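KLLA0C04147p (Kluyveromyces lactis, PDB 5H2D) is an Osh1-type oxysterol-binding protein whose OSBP-related domain, the part held by this chain, binds ergosterol and probably transfers sterols. Local coordinates at residues E81-L86 with K136-F141; T96-Y101 with E199-K204; P149-T154 with D411-N416; V229-G234 with H405-C410; W267-G270 with S276-A279. All blocks are in the same frame, centred on the assembly; numbering follows the deposited sequence.

Contact 1 (E81-L86 with K136-F141); sequences EYADLL and KSYRFF
Lys136 reaches Asp84 by a bent side chain whose CB starts toward the 81-86 segment. CG lies anti to the carbonyl carbon, and a second turn at chi2 (-59°) brings Lys136 CD alongside the carboxylate, 3.7 Å from Asp84 OD1. Lys136 CE follows at 3.9 Å from that same Asp84 OD1. At the tip, Lys136 NZ makes a salt bridge with Asp84 OD1 at 3.4 Å; as a hydrogen bond it is weak, and the two side chains cross at about a right angle. A water reinforces the pair: it accepts from Lys136 NZ at 2.8 Å and donates to Asp84 OD1 at 3.2 Å. This stitch ties helix 84-90 and the residues leading into it to the turn between strands 128-133 and 138-146 of the antiparallel beta-barrel of the sterol-binding domain. In that turn Ser137, with positive phi, and Tyr138 both face Arg133 and form a G1 beta bulge. The next layer is apolar and more buried. Ala83 CB approaches the Tyr138 ring obliquely, 4.3 Å from Tyr138 CE2, while the bridging water sits at the edge of the ring, in its plane. Leu80 and Tyr131 also pack against Tyr138.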
# COMPACT_ATOMS: atom_id res chain seq x y z
N GLU A 81 -6.09 -2.13 3.72
CA GLU A 81 -7.53 -1.95 3.85
C GLU A 81 -8.21 -3.23 4.35
O GLU A 81 -9.13 -3.17 5.17
CB GLU A 81 -8.15 -1.52 2.52
CG GLU A 81 -9.65 -1.31 2.61
CD GLU A 81 -10.25 -0.70 1.34
OE1 GLU A 81 -9.49 -0.35 0.41
OE2 GLU A 81 -11.49 -0.56 1.27
N TYR A 82 -7.77 -4.38 3.86
CA TYR A 82 -8.37 -5.66 4.23
C TYR A 82 -7.40 -6.52 5.03
O TYR A 82 -7.32 -7.74 4.85
CB TYR A 82 -8.85 -6.40 2.98
CG TYR A 82 -9.82 -5.59 2.14
CD1 TYR A 82 -11.19 -5.61 2.40
CD2 TYR A 82 -9.37 -4.79 1.09
CE1 TYR A 82 -12.09 -4.87 1.64
CE2 TYR A 82 -10.26 -4.05 0.32
CZ TYR A 82 -11.61 -4.08 0.61
OH TYR A 82 -12.48 -3.33 -0.16
N ALA A 83 -6.65 -5.89 5.93
CA ALA A 83 -5.64 -6.59 6.72
C ALA A 83 -6.24 -7.63 7.67
O ALA A 83 -5.48 -8.47 8.17
CB ALA A 83 -4.82 -5.57 7.53
N ASP A 84 -7.56 -7.61 7.91
CA ASP A 84 -8.19 -8.70 8.66
C ASP A 84 -7.84 -10.05 8.07
O ASP A 84 -7.78 -11.06 8.78
CB ASP A 84 -9.72 -8.53 8.68
CG ASP A 84 -10.19 -7.45 9.65
OD1 ASP A 84 -9.36 -6.93 10.41
OD2 ASP A 84 -11.41 -7.13 9.66
N LEU A 85 -7.60 -10.10 6.75
CA LEU A 85 -7.24 -11.36 6.10
C LEU A 85 -5.99 -11.97 6.70
O LEU A 85 -5.82 -13.19 6.68
CB LEU A 85 -7.04 -11.15 4.59
CG LEU A 85 -8.32 -10.88 3.81
CD1 LEU A 85 -8.02 -10.35 2.42
CD2 LEU A 85 -9.16 -12.14 3.73
N LEU A 86 -5.09 -11.13 7.23
CA LEU A 86 -3.83 -11.63 7.75
C LEU A 86 -4.00 -12.26 9.13
O LEU A 86 -3.28 -13.20 9.46
CB LEU A 86 -2.79 -10.51 7.77
CG LEU A 86 -2.46 -9.97 6.37
CD1 LEU A 86 -1.39 -8.91 6.50
CD2 LEU A 86 -2.00 -11.10 5.46
N LYS A 136 -7.69 -2.60 15.40
CA LYS A 136 -7.09 -3.72 14.68
C LYS A 136 -5.73 -4.12 15.24
O LYS A 136 -5.15 -5.10 14.76
CB LYS A 136 -6.94 -3.36 13.19
CG LYS A 136 -8.22 -2.90 12.52
CD LYS A 136 -9.31 -3.97 12.62
CE LYS A 136 -10.55 -3.56 11.87
NZ LYS A 136 -10.38 -3.70 10.40
N SER A 137 -5.21 -3.38 16.21
CA SER A 137 -3.93 -3.66 16.85
C SER A 137 -2.75 -3.61 15.88
O SER A 137 -1.77 -4.34 16.07
CB SER A 137 -3.97 -5.00 17.59
OG SER A 137 -4.87 -4.93 18.68
N TYR A 138 -2.77 -2.73 14.87
CA TYR A 138 -1.58 -2.58 14.04
C TYR A 138 -1.12 -1.13 13.98
O TYR A 138 -1.89 -0.19 14.22
CB TYR A 138 -1.78 -3.14 12.61
CG TYR A 138 -2.71 -2.39 11.67
CD1 TYR A 138 -2.35 -1.15 11.14
CD2 TYR A 138 -3.91 -2.95 11.23
CE1 TYR A 138 -3.17 -0.48 10.25
CE2 TYR A 138 -4.74 -2.29 10.34
CZ TYR A 138 -4.36 -1.06 9.85
OH TYR A 138 -5.19 -0.40 8.96
N ARG A 139 0.16 -0.97 13.66
CA ARG A 139 0.77 0.34 13.43
C ARG A 139 1.50 0.29 12.10
O ARG A 139 2.21 -0.68 11.82
CB ARG A 139 1.72 0.74 14.58
CG ARG A 139 2.99 -0.11 14.68
CD ARG A 139 3.76 0.24 15.96
NE ARG A 139 5.12 -0.28 15.90
CZ ARG A 139 5.99 -0.21 16.90
NH1 ARG A 139 5.63 0.33 18.06
NH2 ARG A 139 7.21 -0.70 16.75
N PHE A 140 1.32 1.32 11.29
CA PHE A 140 1.96 1.49 10.00
C PHE A 140 2.83 2.73 10.03
O PHE A 140 2.40 3.78 10.52
CB PHE A 140 0.91 1.63 8.88
CG PHE A 140 1.46 2.08 7.55
CD1 PHE A 140 1.87 1.13 6.61
CD2 PHE A 140 1.55 3.43 7.22
CE1 PHE A 140 2.37 1.54 5.37
CE2 PHE A 140 2.05 3.83 5.98
CZ PHE A 140 2.45 2.88 5.07
N PHE A 141 4.03 2.64 9.47
CA PHE A 141 4.90 3.80 9.36
C PHE A 141 5.64 3.76 8.04
O PHE A 141 6.03 2.68 7.57
CB PHE A 141 5.92 3.86 10.50
CG PHE A 141 6.79 5.07 10.42
CD1 PHE A 141 6.26 6.33 10.70
CD2 PHE A 141 8.11 4.98 10.02
CE1 PHE A 141 7.05 7.47 10.60
CE2 PHE A 141 8.91 6.11 9.92
CZ PHE A 141 8.37 7.36 10.21
O HOH W 1 -7.86 -4.37 9.27

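Contact 2 (T96-Y101 with E199-K204); sequences TLRLLY and ELYTYK
Leu99 overlaps the Tyr201 ring, its CD1 3.5 Å from Tyr201 CE2, where helix 95-108 packs on strand 199-203 of the antiparallel beta-barrel of the OSBP-related domain. The axes of the two short segments pass 11.1 Å apart at their closest, at an angle of 41°, and buried side chains fill the gap. With CG anti to the backbone N (chi1 -180°), Leu99 puts CD1 against the CD2-CE2 side of Tyr201, the two side chains crossing at a slant. Arg98 bends at chi3 and grips Glu199 side-on with two nitrogens: NE to OE1 at 2.8 Å and NH1 to OE2 at 3.1 Å. Both oxygens lie close to the guanidinium plane and both bonds are nearly straight, although the carboxylate plane is turned 39° from it. The other end of the arginine, NH2, bonds to Phe92 O, and Glu199 OE2 also takes Asn230 ND2, so this buried charge pair is well satisfied. A glutamine in place of Glu199 would probably leave the Arg98 guanidinium without its countercharge and weaken the paired grip. Tyr201 OH donates to Glu199 OE1 at 2.7 Å, from the face of the carboxylate opposite to that met by Arg98 NE.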
# COMPACT_ATOMS: atom_id res chain seq x y z
N THR A 96 -0.43 -24.10 3.89
CA THR A 96 -0.88 -23.76 2.54
C THR A 96 -2.16 -22.92 2.57
O THR A 96 -2.38 -22.12 1.65
CB THR A 96 -1.10 -25.01 1.69
OG1 THR A 96 -2.23 -25.75 2.19
CG2 THR A 96 0.14 -25.89 1.72
N LEU A 97 -3.00 -23.10 3.59
CA LEU A 97 -4.18 -22.26 3.77
C LEU A 97 -3.80 -20.89 4.30
O LEU A 97 -4.42 -19.88 3.92
CB LEU A 97 -5.18 -22.96 4.70
CG LEU A 97 -6.51 -22.26 5.02
CD1 LEU A 97 -7.29 -21.96 3.75
CD2 LEU A 97 -7.36 -23.09 5.98
N ARG A 98 -2.79 -20.80 5.17
CA ARG A 98 -2.24 -19.49 5.49
C ARG A 98 -1.80 -18.78 4.21
O ARG A 98 -2.09 -17.59 4.02
CB ARG A 98 -1.08 -19.61 6.47
CG ARG A 98 -1.47 -20.27 7.78
CD ARG A 98 -0.54 -19.90 8.93
NE ARG A 98 0.79 -20.50 8.80
CZ ARG A 98 1.09 -21.73 9.22
NH1 ARG A 98 2.31 -22.21 9.06
NH2 ARG A 98 0.15 -22.48 9.78
N LEU A 99 -1.11 -19.49 3.32
CA LEU A 99 -0.64 -18.88 2.08
C LEU A 99 -1.81 -18.43 1.21
O LEU A 99 -1.74 -17.37 0.58
CB LEU A 99 0.27 -19.84 1.32
CG LEU A 99 0.85 -19.33 0.00
CD1 LEU A 99 1.44 -17.91 0.16
CD2 LEU A 99 1.90 -20.28 -0.57
N LEU A 100 -2.88 -19.22 1.14
CA LEU A 100 -4.04 -18.80 0.37
C LEU A 100 -4.54 -17.44 0.83
O LEU A 100 -4.83 -16.55 0.00
CB LEU A 100 -5.16 -19.85 0.49
CG LEU A 100 -6.51 -19.48 -0.15
CD1 LEU A 100 -6.38 -19.38 -1.67
CD2 LEU A 100 -7.58 -20.47 0.25
N TYR A 101 -4.67 -17.26 2.14
CA TYR A 101 -5.19 -16.00 2.65
C TYR A 101 -4.17 -14.87 2.52
O TYR A 101 -4.56 -13.72 2.26
CB TYR A 101 -5.69 -16.19 4.08
CG TYR A 101 -7.10 -16.75 4.12
CD1 TYR A 101 -7.36 -18.03 3.65
CD2 TYR A 101 -8.15 -16.01 4.62
CE1 TYR A 101 -8.64 -18.55 3.66
CE2 TYR A 101 -9.44 -16.51 4.64
CZ TYR A 101 -9.68 -17.79 4.16
OH TYR A 101 -10.95 -18.33 4.17
N GLU A 199 7.08 -17.19 10.24
CA GLU A 199 7.38 -17.50 8.85
C GLU A 199 7.35 -16.23 8.00
O GLU A 199 6.61 -15.29 8.29
CB GLU A 199 6.39 -18.53 8.28
CG GLU A 199 4.96 -18.06 8.32
CD GLU A 199 3.97 -19.15 7.97
OE1 GLU A 199 2.77 -18.83 7.84
OE2 GLU A 199 4.40 -20.31 7.85
N LEU A 200 8.16 -16.23 6.94
CA LEU A 200 8.32 -15.07 6.06
C LEU A 200 7.82 -15.38 4.66
O LEU A 200 8.29 -16.33 4.03
CB LEU A 200 9.78 -14.65 5.98
CG LEU A 200 10.10 -13.56 4.95
CD1 LEU A 200 9.42 -12.25 5.35
CD2 LEU A 200 11.60 -13.37 4.80
N TYR A 201 6.90 -14.55 4.16
CA TYR A 201 6.48 -14.57 2.77
C TYR A 201 7.07 -13.36 2.06
O TYR A 201 7.14 -12.28 2.64
CB TYR A 201 4.96 -14.53 2.66
CG TYR A 201 4.21 -15.65 3.36
CD1 TYR A 201 3.92 -15.58 4.72
CD2 TYR A 201 3.76 -16.74 2.64
CE1 TYR A 201 3.22 -16.61 5.35
CE2 TYR A 201 3.07 -17.77 3.26
CZ TYR A 201 2.80 -17.69 4.61
OH TYR A 201 2.10 -18.72 5.22
N THR A 202 7.51 -13.53 0.81
CA THR A 202 7.93 -12.38 0.00
C THR A 202 7.30 -12.44 -1.39
O THR A 202 6.99 -13.52 -1.90
CB THR A 202 9.46 -12.29 -0.14
OG1 THR A 202 9.97 -13.48 -0.75
CG2 THR A 202 10.14 -12.10 1.22
N TYR A 203 7.13 -11.26 -1.99
CA TYR A 203 6.55 -11.13 -3.32
C TYR A 203 6.76 -9.71 -3.82
O TYR A 203 7.15 -8.81 -3.06
CB TYR A 203 5.05 -11.47 -3.31
CG TYR A 203 4.21 -10.42 -2.63
CD1 TYR A 203 4.14 -10.35 -1.25
CD2 TYR A 203 3.49 -9.51 -3.39
CE1 TYR A 203 3.36 -9.37 -0.63
CE2 TYR A 203 2.71 -8.55 -2.79
CZ TYR A 203 2.65 -8.48 -1.43
OH TYR A 203 1.86 -7.50 -0.88
N LYS A 204 6.51 -9.51 -5.12
CA LYS A 204 6.44 -8.19 -5.73
C LYS A 204 5.03 -7.94 -6.26
O LYS A 204 4.34 -8.86 -6.71
CB LYS A 204 7.45 -8.03 -6.87
CG LYS A 204 8.88 -8.12 -6.39
CD LYS A 204 9.86 -7.79 -7.48
CE LYS A 204 11.25 -7.61 -6.89
NZ LYS A 204 12.20 -7.05 -7.90

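Contact 3 (P149-T154 with D411-N416); sequences PPISAT and DYWKFN
Trp413 O and Thr154 O are bridged by one water, which lies 2.8 Å from Trp413 O and 3.0 Å from Thr154 O, and no direct hydrogen bond joins the two segments. The water spans two strands that are not paired with each other: strand 151-157 belongs to the antiparallel beta-barrel of the OSBP-related domain, while strand 411-415 pairs with strand 400-404 in a separate two-stranded sheet laid over it. Next to the water the strands come close where the Ala153 methyl meets the base of the Trp413 side chain. Ala153 CB sits 3.4 Å from Trp413 CB and 3.7 Å from Trp413 CG, a tight approach that is oblique to the indole. Because Trp413 CG stands anti to its own carbonyl carbon (chi1 -66°), the ring extends from Ala153 toward Ile151. There the CG2 branch of Ile151 comes within 4.1 Å of Trp413 NE1, the two side chains crossing at about a right angle. The indole N-H itself is spent elsewhere, on Glu166 OE1 of strand 161-173. Pro149 and Pro150, just ahead of strand 151-157, close the EQVSHHPP sequence by which the OSBP family is recognised, and the peptide bond before Pro149 is cis. With its only polar link through water, the contact depends mainly on apolar contact of Ala153 with the base of Trp413, with a looser touch from Ile151, and the bond to Glu166 helps to fix the indole's orientation.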
# COMPACT_ATOMS: atom_id res chain seq x y z
N PRO A 149 15.57 8.47 -7.46
CA PRO A 149 14.15 8.36 -7.81
C PRO A 149 13.29 8.34 -6.56
O PRO A 149 13.82 8.20 -5.46
CB PRO A 149 14.09 7.02 -8.54
CG PRO A 149 15.13 6.20 -7.84
CD PRO A 149 16.23 7.15 -7.46
N PRO A 150 11.98 8.49 -6.73
CA PRO A 150 11.08 8.46 -5.57
C PRO A 150 10.98 7.04 -5.01
O PRO A 150 10.60 6.10 -5.72
CB PRO A 150 9.74 8.94 -6.15
CG PRO A 150 9.82 8.60 -7.63
CD PRO A 150 11.29 8.80 -8.00
N ILE A 151 11.33 6.90 -3.73
CA ILE A 151 11.23 5.61 -3.05
C ILE A 151 10.69 5.83 -1.64
O ILE A 151 11.16 6.73 -0.93
CB ILE A 151 12.59 4.90 -2.96
CG1 ILE A 151 13.17 4.72 -4.36
CG2 ILE A 151 12.42 3.55 -2.27
CD1 ILE A 151 14.56 4.05 -4.36
N SER A 152 9.73 4.99 -1.24
CA SER A 152 9.16 4.97 0.10
C SER A 152 9.54 3.65 0.76
O SER A 152 9.54 2.61 0.11
CB SER A 152 7.63 5.10 0.06
OG SER A 152 7.20 6.06 -0.90
N ALA A 153 9.89 3.70 2.05
CA ALA A 153 10.10 2.49 2.84
C ALA A 153 8.97 2.39 3.85
O ALA A 153 8.60 3.39 4.46
CB ALA A 153 11.44 2.54 3.58
N THR A 154 8.45 1.18 4.07
CA THR A 154 7.36 0.99 5.01
C THR A 154 7.73 -0.00 6.11
O THR A 154 8.67 -0.79 5.98
CB THR A 154 6.08 0.47 4.35
OG1 THR A 154 6.22 -0.93 4.10
CG2 THR A 154 5.77 1.22 3.05
N ASP A 411 19.01 -6.10 -0.62
CA ASP A 411 18.92 -4.80 0.05
C ASP A 411 17.47 -4.55 0.45
O ASP A 411 16.55 -4.78 -0.33
CB ASP A 411 19.39 -3.68 -0.87
CG ASP A 411 20.90 -3.62 -1.02
OD1 ASP A 411 21.61 -4.30 -0.26
OD2 ASP A 411 21.37 -2.86 -1.89
N TYR A 412 17.28 -4.05 1.67
CA TYR A 412 15.96 -3.61 2.11
C TYR A 412 16.15 -2.45 3.08
O TYR A 412 17.25 -2.18 3.55
CB TYR A 412 15.18 -4.76 2.77
CG TYR A 412 15.58 -5.08 4.19
CD1 TYR A 412 16.84 -5.59 4.48
CD2 TYR A 412 14.70 -4.88 5.24
CE1 TYR A 412 17.20 -5.89 5.78
CE2 TYR A 412 15.06 -5.17 6.55
CZ TYR A 412 16.31 -5.68 6.81
OH TYR A 412 16.66 -5.97 8.11
N TRP A 413 15.05 -1.74 3.34
CA TRP A 413 15.08 -0.61 4.25
C TRP A 413 14.68 -1.09 5.64
O TRP A 413 13.52 -1.43 5.87
CB TRP A 413 14.16 0.50 3.76
CG TRP A 413 14.64 1.09 2.48
CD1 TRP A 413 14.22 0.77 1.22
CD2 TRP A 413 15.66 2.08 2.32
NE1 TRP A 413 14.90 1.51 0.29
CE2 TRP A 413 15.78 2.34 0.94
CE3 TRP A 413 16.45 2.81 3.22
CZ2 TRP A 413 16.69 3.27 0.43
CZ3 TRP A 413 17.35 3.73 2.71
CH2 TRP A 413 17.47 3.95 1.33
N LYS A 414 15.66 -1.15 6.54
CA LYS A 414 15.44 -1.66 7.89
C LYS A 414 15.03 -0.52 8.81
O LYS A 414 15.80 0.41 9.05
CB LYS A 414 16.71 -2.35 8.40
CG LYS A 414 16.50 -3.06 9.73
CD LYS A 414 17.78 -3.77 10.16
CE LYS A 414 17.53 -4.66 11.36
NZ LYS A 414 17.07 -3.88 12.54
N PHE A 415 13.80 -0.60 9.32
CA PHE A 415 13.32 0.33 10.34
C PHE A 415 14.27 0.31 11.53
O PHE A 415 14.68 -0.75 11.99
CB PHE A 415 11.90 -0.09 10.73
CG PHE A 415 11.22 0.79 11.74
CD1 PHE A 415 10.87 2.09 11.43
CD2 PHE A 415 10.86 0.28 12.98
CE1 PHE A 415 10.20 2.89 12.37
CE2 PHE A 415 10.20 1.06 13.92
CZ PHE A 415 9.87 2.37 13.61
N ASN A 416 14.66 1.50 12.02
CA ASN A 416 15.62 1.53 13.11
C ASN A 416 14.99 1.36 14.49
O ASN A 416 15.71 1.36 15.49
CB ASN A 416 16.48 2.81 13.07
CG ASN A 416 15.69 4.10 13.29
OD1 ASN A 416 14.60 4.11 13.86
ND2 ASN A 416 16.27 5.20 12.83
O HOH W 2 11.17 -1.61 4.45

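Contact 4 (V229-G234 with H405-C410); sequences VNHNTG and HPVTKC
An Asx turn begun by Asn230 and an ST turn begun by Thr408 meet at the protein surface. His231, the middle residue of the Asx turn, reaches across with its imidazole. Val407 CG1 comes obliquely to one part of the ring, 3.7 Å from His231 ND1, and also touches His231 CB at 3.9 Å. Thr408 CG2 meets the far part, 4.1 Å from His231 CE1, with the two side chains crossing at about a right angle. No hydrogen bond spans the segments, and the polar end of the imidazole, NE2, is bonded instead to Thr202 OG1 of strand 199-203. In the Asx turn, Asn230 OD1 accepts from Asn232 N at 2.7 Å, in the carbonyl plane, and thus shapes the bend where the chain leaves strand 219-230 toward strand 236-241. The other turn belongs to the hairpin connection between strands 400-404 and 411-415, so the contact joins that small two-stranded sheet to the loop between strands 219-230 and 236-241 of the beta-barrel. His405 ND1 holds the connection from within, accepting from Val407 N at 3.0 Å, and a weak bond from Thr408 N adds to it. Thr408 OG1 sits between its backbone N and carbonyl carbon (chi1 61°), which lets it accept from Cys410 N at 3.3 Å and bond to Tyr187 OH. A valine in place of Thr408 would probably leave Cys410 N and Tyr187 OH without this shared partner and the turn freer to move. His405 N donates to Cys410 O at 2.8 Å across the base of this loop.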
# COMPACT_ATOMS: atom_id res chain seq x y z
N VAL A 229 6.36 -16.62 -2.08
CA VAL A 229 7.06 -17.79 -1.56
C VAL A 229 7.11 -17.72 -0.04
O VAL A 229 7.37 -16.65 0.54
CB VAL A 229 8.48 -17.91 -2.17
CG1 VAL A 229 8.37 -18.12 -3.67
CG2 VAL A 229 9.31 -16.69 -1.89
N ASN A 230 6.85 -18.85 0.60
CA ASN A 230 7.04 -18.99 2.04
C ASN A 230 8.44 -19.52 2.25
O ASN A 230 8.72 -20.68 1.93
CB ASN A 230 5.99 -19.91 2.65
CG ASN A 230 6.16 -20.07 4.15
OD1 ASN A 230 7.28 -20.08 4.67
ND2 ASN A 230 5.04 -20.17 4.86
N HIS A 231 9.34 -18.68 2.77
CA HIS A 231 10.74 -19.07 2.86
C HIS A 231 10.97 -20.15 3.91
O HIS A 231 12.05 -20.75 3.92
CB HIS A 231 11.60 -17.85 3.17
CG HIS A 231 11.66 -16.87 2.04
ND1 HIS A 231 12.67 -16.87 1.11
CD2 HIS A 231 10.82 -15.87 1.69
CE1 HIS A 231 12.46 -15.90 0.23
NE2 HIS A 231 11.34 -15.28 0.57
N ASN A 232 10.00 -20.41 4.76
CA ASN A 232 10.18 -21.37 5.83
C ASN A 232 9.66 -22.76 5.48
O ASN A 232 10.23 -23.75 5.97
CB ASN A 232 9.50 -20.87 7.11
CG ASN A 232 10.18 -19.63 7.68
OD1 ASN A 232 10.04 -18.52 7.16
ND2 ASN A 232 10.92 -19.81 8.77
N THR A 233 8.66 -22.90 4.61
CA THR A 233 7.99 -24.21 4.51
C THR A 233 8.35 -25.21 3.37
O THR A 233 8.41 -26.41 3.66
CB THR A 233 6.45 -24.04 4.52
OG1 THR A 233 6.04 -23.06 3.55
CG2 THR A 233 5.98 -23.63 5.91
N GLY A 234 8.56 -24.83 2.11
CA GLY A 234 8.34 -23.52 1.53
C GLY A 234 7.29 -23.63 0.41
O GLY A 234 7.58 -23.90 -0.76
N HIS A 405 19.06 -8.12 3.78
CA HIS A 405 18.16 -8.96 4.54
C HIS A 405 18.77 -10.35 4.73
O HIS A 405 19.30 -10.92 3.78
CB HIS A 405 16.80 -9.08 3.86
CG HIS A 405 15.76 -9.68 4.75
ND1 HIS A 405 15.58 -11.04 4.87
CD2 HIS A 405 14.88 -9.11 5.60
CE1 HIS A 405 14.62 -11.28 5.75
NE2 HIS A 405 14.18 -10.12 6.20
N PRO A 406 18.69 -10.91 5.94
CA PRO A 406 19.36 -12.20 6.18
C PRO A 406 18.75 -13.37 5.43
O PRO A 406 19.46 -14.36 5.21
CB PRO A 406 19.23 -12.37 7.70
CG PRO A 406 18.05 -11.54 8.08
CD PRO A 406 18.06 -10.37 7.15
N VAL A 407 17.49 -13.31 5.03
CA VAL A 407 16.85 -14.43 4.34
C VAL A 407 16.92 -14.27 2.83
O VAL A 407 17.37 -15.17 2.12
CB VAL A 407 15.39 -14.61 4.81
CG1 VAL A 407 14.70 -15.70 4.00
CG2 VAL A 407 15.35 -14.92 6.29
N THR A 408 16.46 -13.13 2.31
CA THR A 408 16.46 -12.91 0.87
C THR A 408 17.82 -12.53 0.33
O THR A 408 18.05 -12.66 -0.88
CB THR A 408 15.47 -11.80 0.51
OG1 THR A 408 15.88 -10.59 1.16
CG2 THR A 408 14.08 -12.17 0.97
N LYS A 409 18.72 -12.04 1.18
CA LYS A 409 20.02 -11.50 0.79
C LYS A 409 19.88 -10.31 -0.15
O LYS A 409 20.82 -9.96 -0.87
CB LYS A 409 20.89 -12.60 0.17
CG LYS A 409 21.08 -13.76 1.15
CD LYS A 409 21.98 -14.85 0.63
CE LYS A 409 22.17 -15.93 1.69
NZ LYS A 409 23.04 -17.06 1.24
N CYS A 410 18.71 -9.66 -0.14
CA CYS A 410 18.46 -8.44 -0.90
C CYS A 410 18.62 -7.22 -0.00
O CYS A 410 18.40 -7.28 1.21
CB CYS A 410 17.05 -8.42 -1.50
SG CYS A 410 16.68 -9.73 -2.66

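Contact 5 (W267-G270 with S276-A279); sequences WIFG and SVSA
Phe269 and Ala279 form the tight part of this antiparallel beta hairpin: as a non-hydrogen-bonded pair their CA atoms stand 4.0 Å apart, and Phe269 CB meets Ala279 CB at 3.7 Å. Ala279 CA also makes a CA-H...O contact with Ile268 O at 3.2 Å. Next toward the turn, Gly270 and Ser278 are a hydrogen-bonded pair. Gly270 N donates to Ser278 O at 3.0 Å, nearly along the C=O axis, and Ser278 N returns the bond to Gly270 O, also at 3.0 Å, nearly straight at nitrogen but tilted 25° from the carbonyl plane. Phe269 carries CG between its backbone N and carbonyl carbon (chi1 68°), which swings the ring off Ala279 and brings Phe269 CD1 against Val277 CG1 at 3.8 Å. The looser part is at Ser276, nearer the turn and partly exposed, whose side chain comes no closer than 6.4 Å to the 267-270 segment. On the face of Gly270 and Ser278, Ser278 OG turns to Asn316 of the next strand. Strand 253-259 flanks the hairpin beyond 265-272 and strand 314-319 beyond 276-281, while Phe269 and Val277 face helix 95-108, packing on Leu100, Ala103 and Ile104.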
# COMPACT_ATOMS: atom_id res chain seq x y z
N TRP A 267 -4.77 -25.44 -3.33
CA TRP A 267 -5.88 -24.50 -3.39
C TRP A 267 -5.81 -23.74 -4.70
O TRP A 267 -4.73 -23.52 -5.25
CB TRP A 267 -5.84 -23.49 -2.22
CG TRP A 267 -5.69 -24.08 -0.85
CD1 TRP A 267 -4.52 -24.36 -0.20
CD2 TRP A 267 -6.75 -24.44 0.05
NE1 TRP A 267 -4.79 -24.87 1.05
CE2 TRP A 267 -6.14 -24.93 1.22
CE3 TRP A 267 -8.14 -24.38 -0.03
CZ2 TRP A 267 -6.89 -25.37 2.31
CZ3 TRP A 267 -8.88 -24.82 1.06
CH2 TRP A 267 -8.25 -25.30 2.22
N ILE A 268 -6.98 -23.36 -5.21
CA ILE A 268 -7.08 -22.39 -6.30
C ILE A 268 -8.03 -21.30 -5.84
O ILE A 268 -8.86 -21.50 -4.95
CB ILE A 268 -7.55 -23.01 -7.63
CG1 ILE A 268 -8.88 -23.76 -7.43
CG2 ILE A 268 -6.46 -23.89 -8.24
CD1 ILE A 268 -9.46 -24.34 -8.71
N PHE A 269 -7.90 -20.13 -6.45
CA PHE A 269 -8.80 -19.03 -6.14
C PHE A 269 -8.94 -18.16 -7.38
O PHE A 269 -8.13 -18.23 -8.30
CB PHE A 269 -8.32 -18.22 -4.93
CG PHE A 269 -7.04 -17.45 -5.16
CD1 PHE A 269 -7.08 -16.17 -5.71
CD2 PHE A 269 -5.82 -17.98 -4.78
CE1 PHE A 269 -5.90 -15.46 -5.91
CE2 PHE A 269 -4.65 -17.26 -4.97
CZ PHE A 269 -4.70 -16.00 -5.53
N GLY A 270 -9.99 -17.35 -7.39
CA GLY A 270 -10.23 -16.50 -8.54
C GLY A 270 -11.44 -15.62 -8.30
O GLY A 270 -12.24 -15.85 -7.40
N SER A 276 -14.84 -9.44 -5.92
CA SER A 276 -14.80 -10.50 -4.91
C SER A 276 -13.90 -11.62 -5.39
O SER A 276 -13.67 -11.79 -6.60
CB SER A 276 -16.20 -11.04 -4.60
OG SER A 276 -16.76 -11.67 -5.74
N VAL A 277 -13.39 -12.40 -4.43
CA VAL A 277 -12.55 -13.55 -4.71
C VAL A 277 -13.04 -14.74 -3.89
O VAL A 277 -13.31 -14.60 -2.70
CB VAL A 277 -11.07 -13.27 -4.42
CG1 VAL A 277 -10.28 -14.58 -4.42
CG2 VAL A 277 -10.51 -12.30 -5.45
N SER A 278 -13.13 -15.90 -4.53
CA SER A 278 -13.54 -17.15 -3.92
C SER A 278 -12.44 -18.18 -4.12
O SER A 278 -11.53 -18.00 -4.94
CB SER A 278 -14.86 -17.65 -4.52
OG SER A 278 -15.92 -16.74 -4.25
N ALA A 279 -12.53 -19.29 -3.39
CA ALA A 279 -11.46 -20.28 -3.45
C ALA A 279 -12.07 -21.67 -3.25
O ALA A 279 -13.22 -21.81 -2.83
CB ALA A 279 -10.37 -20.02 -2.41

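In the fold
Contacts 2, 3 and 5 are buried, contact 1 is partly so and contact 4 lies at the surface. Helix 95-108 links contacts 2 and 5: one face grips strand 199-203 through charge, while Leu100 packs on Phe269 of the hairpin and Thr96 bonds to Trp267. Contacts 1 and 3 share the neighbouring strands 138-146 and 151-157, and Phe141 also packs on Phe415 of strand 411-415. Contacts 3 and 4 both fasten the small sheet 400-404/411-415 to the beta-barrel, by largely apolar contact. Salt bridges occur in contacts 1 and 2, water-assisted and weak in the partly buried contact 1, doubly bonded in the buried contact 2; contact 5 alone relies on backbone pairing.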